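Local coordinates for 5-dehydro-2-deoxygluconokinase (Bacillus halodurans C-125, PDB 2QCV), which probably phosphorylates 5-dehydro-2-deoxy-D-gluconate with ATP, giving 6-phospho-5-dehydro-2-deoxy-D-gluconate in the breakdown of myo-inositol, at residues C21-V27 against F39-G45; A68-G73 against H97-L101; I106-C112 against V265-F269. All coordinates share one frame; numbering follows the deposited sequence.

From the N terminus, interaction 1 closes first: strands 21-26 and 38-44 pair as a hairpin, with 11 residues between the two segments. Interaction 2 follows, bringing the chain back after 23 residues so that the start of helix 71-82 meets the loop leading into strand 101-106. Interaction 3 spans 152 residues. The three loops follow in series and none cross or nest. Interactions 1 and 2 touch, with I22 N 3.1 Å from G100 O, a probable hydrogen bond. Interactions 1 and 3 both reach the small four-stranded sheet (38-44, 21-26, 101-106, 111-117), and interaction 3 ties it to the loop before helix 271-284 in the large domain.

Interaction 1 (C21-V27 against F39-G45)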
# COMPACT_ATOMS: atom_id res chain seq x y z
N CYS A 21 -21.55 -4.98 9.12
CA CYS A 21 -20.44 -5.87 9.39
C CYS A 21 -20.86 -6.96 10.38
O CYS A 21 -22.03 -7.18 10.62
CB CYS A 21 -19.25 -5.05 9.89
SG CYS A 21 -19.56 -4.26 11.39
N ILE A 22 -19.87 -7.67 10.90
CA ILE A 22 -20.10 -8.72 11.90
C ILE A 22 -19.68 -8.23 13.27
O ILE A 22 -18.55 -7.77 13.47
CB ILE A 22 -19.30 -9.98 11.56
CG1 ILE A 22 -19.75 -10.53 10.19
CG2 ILE A 22 -19.46 -11.09 12.69
CD1 ILE A 22 -21.21 -10.97 10.20
N ASP A 23 -20.59 -8.38 14.22
CA ASP A 23 -20.26 -8.23 15.63
C ASP A 23 -20.14 -9.64 16.23
O ASP A 23 -20.97 -10.54 15.98
CB ASP A 23 -21.35 -7.47 16.36
CG ASP A 23 -21.30 -5.97 16.11
OD1 ASP A 23 -20.42 -5.47 15.39
OD2 ASP A 23 -22.19 -5.30 16.66
N LEU A 24 -19.09 -9.82 17.01
CA LEU A 24 -18.84 -11.06 17.74
C LEU A 24 -18.89 -10.69 19.21
O LEU A 24 -17.96 -10.12 19.77
CB LEU A 24 -17.52 -11.67 17.29
CG LEU A 24 -17.61 -12.23 15.84
CD1 LEU A 24 -16.27 -12.34 15.13
CD2 LEU A 24 -18.32 -13.55 15.86
N ASN A 25 -20.02 -11.00 19.81
CA ASN A 25 -20.31 -10.66 21.17
C ASN A 25 -19.95 -11.74 22.16
O ASN A 25 -20.35 -12.88 22.03
CB ASN A 25 -21.80 -10.36 21.28
CG ASN A 25 -22.20 -9.16 20.45
OD1 ASN A 25 -23.03 -9.26 19.56
ND2 ASN A 25 -21.54 -8.02 20.70
N ALA A 26 -19.18 -11.34 23.15
CA ALA A 26 -18.69 -12.18 24.22
C ALA A 26 -19.83 -12.85 24.94
O ALA A 26 -20.71 -12.16 25.48
CB ALA A 26 -17.91 -11.32 25.21
N VAL A 27 -19.83 -14.18 24.94
CA VAL A 27 -20.82 -14.96 25.66
C VAL A 27 -20.51 -14.94 27.17
O VAL A 27 -21.39 -14.68 27.98
CB VAL A 27 -20.87 -16.40 25.13
CG1 VAL A 27 -21.80 -17.27 25.97
CG2 VAL A 27 -21.31 -16.38 23.66
N PHE A 39 -18.14 -16.59 21.40
CA PHE A 39 -18.66 -15.33 20.83
C PHE A 39 -19.88 -15.64 20.00
O PHE A 39 -19.88 -16.64 19.26
CB PHE A 39 -17.62 -14.66 19.93
CG PHE A 39 -16.40 -14.18 20.67
CD1 PHE A 39 -16.37 -12.91 21.24
CD2 PHE A 39 -15.30 -15.00 20.81
CE1 PHE A 39 -15.25 -12.47 21.93
CE2 PHE A 39 -14.19 -14.57 21.51
CZ PHE A 39 -14.16 -13.31 22.07
N SER A 40 -20.92 -14.81 20.12
CA SER A 40 -22.11 -14.94 19.28
C SER A 40 -22.07 -13.94 18.12
O SER A 40 -21.68 -12.78 18.30
CB SER A 40 -23.38 -14.77 20.12
OG SER A 40 -23.30 -13.56 20.85
N LYS A 41 -22.44 -14.43 16.95
CA LYS A 41 -22.40 -13.69 15.69
C LYS A 41 -23.69 -12.89 15.45
O LYS A 41 -24.79 -13.46 15.41
CB LYS A 41 -22.23 -14.67 14.54
CG LYS A 41 -21.97 -14.06 13.20
CD LYS A 41 -21.85 -15.10 12.12
CE LYS A 41 -23.20 -15.71 11.79
NZ LYS A 41 -23.11 -16.73 10.72
N TYR A 42 -23.52 -11.59 15.25
CA TYR A 42 -24.62 -10.69 14.93
C TYR A 42 -24.22 -9.78 13.76
O TYR A 42 -23.03 -9.61 13.46
CB TYR A 42 -24.96 -9.81 16.12
CG TYR A 42 -25.53 -10.56 17.26
CD1 TYR A 42 -26.87 -10.88 17.30
CD2 TYR A 42 -24.74 -10.95 18.31
CE1 TYR A 42 -27.40 -11.58 18.35
CE2 TYR A 42 -25.25 -11.65 19.37
CZ TYR A 42 -26.57 -11.97 19.38
OH TYR A 42 -27.08 -12.65 20.45
N VAL A 43 -25.21 -9.19 13.09
CA VAL A 43 -24.91 -8.11 12.16
C VAL A 43 -24.62 -6.88 13.04
O VAL A 43 -25.34 -6.60 14.03
CB VAL A 43 -26.08 -7.78 11.20
CG1 VAL A 43 -25.74 -6.53 10.34
CG2 VAL A 43 -26.46 -9.00 10.34
N GLY A 44 -23.60 -6.13 12.67
CA GLY A 44 -23.33 -4.84 13.34
C GLY A 44 -22.99 -3.76 12.34
O GLY A 44 -23.20 -3.94 11.13
N GLY A 45 -22.49 -2.63 12.84
CA GLY A 45 -22.22 -1.48 12.01
C GLY A 45 -23.34 -0.52 12.28
O GLY A 45 -24.52 -0.90 12.25
O HOH W 1 -24.86 -6.14 16.74
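C21 to A26 pair with F39 to G44 as an antiparallel beta hairpin, part of the small four-stranded sheet that forms the lid in PfkB-family sugar kinases. Backbone bonds run both ways at three hydrogen-bonded pairs, C21-G44, D23-Y42 and N25-S40. They are short throughout: C21 N to G44 O is 2.8 Å. At the non-hydrogen-bonded positions, CA-H groups meet carbonyl oxygens, as where F39 CA approaches N25 O at 3.2 Å.

Apolar packing belongs to the face carrying L24, A26, F39 and K41, which turns toward the second subunit. The CB atoms of L24 and F39 lie 4.0 Å apart. A large ring suits this place because it also reaches A26 CB and packs edge-to-face with F103 of the same chain. Separately, the F39 backbone pairs in antiparallel fashion with a strand of the second subunit, carrying the sheet across the interface. K41 lays its methylene CG 3.9 Å from I22 CG2. It then bends at chi3 (72°), and its ammonium group reaches T36 O of the second subunit while making a cation-pi contact with F75 of its own chain. The long side chain thus serves both its own sheet and the contact with the second subunit.

Polar groups gather on the other face, with D23, N25, S40 and Y42. S40 OG adds a bond to N25 O, but S40 was modelled in two conformers, so this bond is uncertain. Glycines follow at the end of the strand. G45, at the N-cap of helix 46-56, has a positive phi of 103° that a side chain would strain. G44, having no side chain, lets the D23 carboxylate lie against it, OD2 being 3.5 Å from G44 CA. One water donates to both D23 OD2 and V43 O, 2.8 Å from each.

Interaction 2 (A68-G73 against H97-L101)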
# COMPACT_ATOMS: atom_id res chain seq x y z
N ALA A 68 -18.83 -8.51 1.70
CA ALA A 68 -17.84 -9.49 1.21
C ALA A 68 -18.52 -10.63 0.46
O ALA A 68 -19.68 -10.96 0.69
CB ALA A 68 -17.02 -10.04 2.41
N ASP A 69 -17.79 -11.21 -0.47
CA ASP A 69 -18.24 -12.38 -1.22
C ASP A 69 -17.86 -13.63 -0.47
O ASP A 69 -17.00 -14.42 -0.92
CB ASP A 69 -17.56 -12.37 -2.57
CG ASP A 69 -18.11 -13.38 -3.52
OD1 ASP A 69 -19.25 -13.86 -3.32
OD2 ASP A 69 -17.38 -13.71 -4.47
N ASP A 70 -18.50 -13.83 0.66
CA ASP A 70 -18.22 -14.94 1.54
C ASP A 70 -19.36 -15.18 2.52
O ASP A 70 -20.41 -14.52 2.44
CB ASP A 70 -16.87 -14.75 2.26
CG ASP A 70 -16.85 -13.58 3.24
OD1 ASP A 70 -17.86 -13.17 3.83
OD2 ASP A 70 -15.74 -13.05 3.45
N GLN A 71 -19.16 -16.12 3.45
CA GLN A 71 -20.22 -16.48 4.40
C GLN A 71 -20.62 -15.36 5.33
O GLN A 71 -21.76 -15.30 5.78
CB GLN A 71 -19.84 -17.69 5.24
CG GLN A 71 -19.57 -18.94 4.39
CD GLN A 71 -18.12 -19.12 4.02
OE1 GLN A 71 -17.42 -18.16 3.73
NE2 GLN A 71 -17.67 -20.39 3.98
N HIS A 72 -19.71 -14.45 5.64
CA HIS A 72 -20.10 -13.34 6.48
C HIS A 72 -20.99 -12.34 5.70
O HIS A 72 -22.02 -11.90 6.19
CB HIS A 72 -18.87 -12.64 7.06
CG HIS A 72 -18.22 -13.40 8.17
ND1 HIS A 72 -18.86 -14.38 8.89
CD2 HIS A 72 -16.99 -13.27 8.72
CE1 HIS A 72 -18.04 -14.86 9.81
NE2 HIS A 72 -16.90 -14.19 9.74
N GLY A 73 -20.61 -12.01 4.48
CA GLY A 73 -21.44 -11.15 3.65
C GLY A 73 -22.79 -11.78 3.39
O GLY A 73 -23.79 -11.12 3.46
N HIS A 97 -12.05 -8.36 -0.62
CA HIS A 97 -12.10 -7.66 0.67
C HIS A 97 -12.99 -8.36 1.69
O HIS A 97 -14.03 -8.88 1.36
CB HIS A 97 -12.55 -6.21 0.49
CG HIS A 97 -11.65 -5.42 -0.40
ND1 HIS A 97 -12.09 -4.84 -1.57
CD2 HIS A 97 -10.32 -5.14 -0.31
CE1 HIS A 97 -11.08 -4.21 -2.14
NE2 HIS A 97 -10.00 -4.38 -1.41
N LYS A 98 -12.54 -8.35 2.94
CA LYS A 98 -13.22 -9.00 4.06
C LYS A 98 -14.19 -8.07 4.75
O LYS A 98 -14.06 -6.85 4.69
CB LYS A 98 -12.17 -9.44 5.10
CG LYS A 98 -11.09 -10.32 4.57
CD LYS A 98 -11.59 -11.68 4.21
CE LYS A 98 -10.45 -12.48 3.57
NZ LYS A 98 -10.87 -13.83 3.29
N THR A 99 -15.16 -8.67 5.44
CA THR A 99 -16.10 -7.95 6.27
C THR A 99 -15.43 -7.42 7.52
O THR A 99 -14.64 -8.12 8.15
CB THR A 99 -17.26 -8.91 6.70
OG1 THR A 99 -17.76 -9.64 5.56
CG2 THR A 99 -18.42 -8.13 7.41
N GLY A 100 -15.74 -6.19 7.91
CA GLY A 100 -15.21 -5.73 9.20
C GLY A 100 -15.76 -6.55 10.35
O GLY A 100 -16.85 -7.13 10.26
N LEU A 101 -14.99 -6.63 11.43
CA LEU A 101 -15.34 -7.46 12.60
C LEU A 101 -15.18 -6.63 13.85
O LEU A 101 -14.17 -5.92 14.02
CB LEU A 101 -14.39 -8.67 12.74
CG LEU A 101 -14.31 -9.68 11.61
CD1 LEU A 101 -13.21 -10.74 11.86
CD2 LEU A 101 -15.66 -10.33 11.39
O HOH W 2 -19.65 -8.25 4.41
O HOH W 3 -15.12 -10.03 -0.75
O HOH W 4 -15.75 -11.46 5.53
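H72 and L101 meet where imidazole carbon CD2 lies 4.2 Å from methyl CD2 of the leucine, an oblique approach with the side chains crossing at about a right angle. F103 of the second subunit packs edge-to-face with the same imidazole. The other histidine, H97, turns its ring away to stack on Y125 and bonds D93 through ND1. D70 N-caps helix 71-82: with CG between its backbone N and carbonyl carbon (chi1 66°), OD1 folds back over the first turn and meets G73 N at 3.1 Å, nearly along the C-O bond, and H72 N weakly. Aspartate suits a cap because its carboxylate accepts from first-turn N-H groups lacking carbonyl partners within the helix, and its negative charge would suit the helix N terminus.

Small A68 lets T99 OG1 sit 3.3 Å from A68 CB. Three waters supply polar links. One accepts from A68 N and lies 2.6 Å from T99 OG1, another takes D69 N and donates to H97 O, and the third accepts from T99 N and donates to D70 OD2, its oxygen 2.6 Å from D70 OD2.

The contact seats the start of helix 71-82 on the loop entering strand 101-106, with I22 of strand 21-26 packing against H72, T99 and L101.

Interaction 3 (I106-C112 against V265-F269); sequences IKSPEEC and VLKTF
C112 and F269 make the closest carbon contact, C112 CB resting 3.5 Å from CZ of the ring at an oblique angle. The sulfur lies 5.0 Å from the ring centroid, a sulfur-aromatic contact that is doubtful because C112 has two modelled conformers. I106 arrives at the ring edge, near its plane, with CG1 4.0 Å from CE2. Its beta-branch serves two partners: CG1 anti to the carbonyl carbon (chi1 -51°) takes the ring, while CG2 touches L266 O at 3.3 Å. P109 presses CB against V265 O at 3.2 Å. T268 N is buried here with no partner in the model.

Farther out, P109 is held in a type I turn from S108 to E111, closed by E111 N to S108 O, where the fixed phi of proline fits. K107 N bonds E111 O (2.8 Å), and K107 and S108 together face E111 as a classic beta bulge. On segment 265-269, K267 sends its ammonium group to V303 O, and V304 bonds the backbones of L266 and K267.

The contact sets the turn between strands 101-106 and 111-117 of the lid sheet against the loop that runs directly into the GAGD sequence opening helix 271-284, the PfkB signature which in relatives forms the anion hole of the phosphoryl-transfer site.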
# COMPACT_ATOMS: atom_id res chain seq x y z
N ILE A 106 -16.61 -6.94 27.51
CA ILE A 106 -17.40 -6.38 28.60
C ILE A 106 -16.69 -6.73 29.91
O ILE A 106 -16.86 -7.83 30.46
CB ILE A 106 -18.84 -6.96 28.59
CG1 ILE A 106 -19.47 -6.80 27.19
CG2 ILE A 106 -19.75 -6.22 29.60
CD1 ILE A 106 -20.63 -7.72 26.95
N LYS A 107 -15.86 -5.82 30.40
CA LYS A 107 -15.16 -6.08 31.64
C LYS A 107 -16.13 -5.98 32.83
O LYS A 107 -16.02 -6.73 33.81
CB LYS A 107 -14.01 -5.11 31.80
CG LYS A 107 -12.73 -5.57 31.10
CD LYS A 107 -11.67 -4.47 31.19
CE LYS A 107 -10.28 -5.06 31.14
NZ LYS A 107 -9.27 -3.99 30.94
N SER A 108 -17.07 -5.05 32.68
CA SER A 108 -18.10 -4.72 33.65
C SER A 108 -19.12 -3.84 32.91
O SER A 108 -18.83 -3.34 31.83
CB SER A 108 -17.49 -3.89 34.79
OG SER A 108 -17.17 -2.59 34.33
N PRO A 109 -20.31 -3.61 33.51
CA PRO A 109 -21.23 -2.65 32.89
C PRO A 109 -20.60 -1.30 32.49
O PRO A 109 -20.99 -0.73 31.46
CB PRO A 109 -22.29 -2.47 33.98
CG PRO A 109 -22.36 -3.81 34.62
CD PRO A 109 -20.90 -4.23 34.70
N GLU A 110 -19.61 -0.83 33.25
CA GLU A 110 -18.96 0.47 33.01
C GLU A 110 -17.72 0.40 32.14
O GLU A 110 -17.15 1.45 31.85
CB GLU A 110 -18.54 1.13 34.33
CG GLU A 110 -19.66 1.25 35.38
CD GLU A 110 -19.90 -0.03 36.16
OE1 GLU A 110 -18.97 -0.87 36.25
OE2 GLU A 110 -21.03 -0.20 36.68
N GLU A 111 -17.27 -0.80 31.75
CA GLU A 111 -16.06 -0.94 30.94
C GLU A 111 -16.32 -1.90 29.77
O GLU A 111 -16.14 -3.10 29.91
CB GLU A 111 -14.88 -1.44 31.77
N CYS A 112 -16.74 -1.34 28.64
CA CYS A 112 -16.97 -2.10 27.40
C CYS A 112 -16.14 -1.49 26.27
O CYS A 112 -16.01 -0.27 26.20
CB CYS A 112 -18.45 -2.04 27.00
SG CYS A 112 -19.67 -2.63 28.22
N VAL A 265 -27.40 -1.56 33.29
CA VAL A 265 -26.59 -1.66 32.09
C VAL A 265 -25.84 -3.00 32.06
O VAL A 265 -25.25 -3.42 33.08
CB VAL A 265 -25.59 -0.47 31.98
CG1 VAL A 265 -24.77 -0.55 30.68
CG2 VAL A 265 -26.33 0.86 32.07
N LEU A 266 -25.90 -3.68 30.92
CA LEU A 266 -25.06 -4.86 30.64
C LEU A 266 -23.89 -4.50 29.70
O LEU A 266 -22.74 -4.79 30.03
CB LEU A 266 -25.90 -5.99 30.02
CG LEU A 266 -27.17 -6.41 30.79
CD1 LEU A 266 -27.88 -7.59 30.08
CD2 LEU A 266 -26.90 -6.74 32.26
N LYS A 267 -24.21 -3.86 28.56
CA LYS A 267 -23.25 -3.55 27.49
C LYS A 267 -23.68 -2.28 26.74
O LYS A 267 -24.81 -2.22 26.25
CB LYS A 267 -23.22 -4.71 26.47
CG LYS A 267 -24.58 -4.93 25.73
CD LYS A 267 -25.02 -6.39 25.62
CE LYS A 267 -26.51 -6.52 25.17
NZ LYS A 267 -27.54 -6.19 26.22
N THR A 268 -22.81 -1.28 26.60
CA THR A 268 -23.26 -0.01 26.04
C THR A 268 -23.27 0.08 24.52
O THR A 268 -23.77 1.08 23.96
CB THR A 268 -22.46 1.15 26.59
OG1 THR A 268 -21.08 0.96 26.29
CG2 THR A 268 -22.68 1.26 28.11
N PHE A 269 -22.76 -0.95 23.85
CA PHE A 269 -22.72 -0.92 22.38
C PHE A 269 -24.14 -0.79 21.85
O PHE A 269 -25.07 -1.35 22.42
CB PHE A 269 -22.15 -2.21 21.80
CG PHE A 269 -20.98 -2.73 22.55
CD1 PHE A 269 -19.76 -2.06 22.49
CD2 PHE A 269 -21.10 -3.88 23.35
CE1 PHE A 269 -18.66 -2.54 23.18
CE2 PHE A 269 -20.01 -4.36 24.06
CZ PHE A 269 -18.78 -3.70 23.97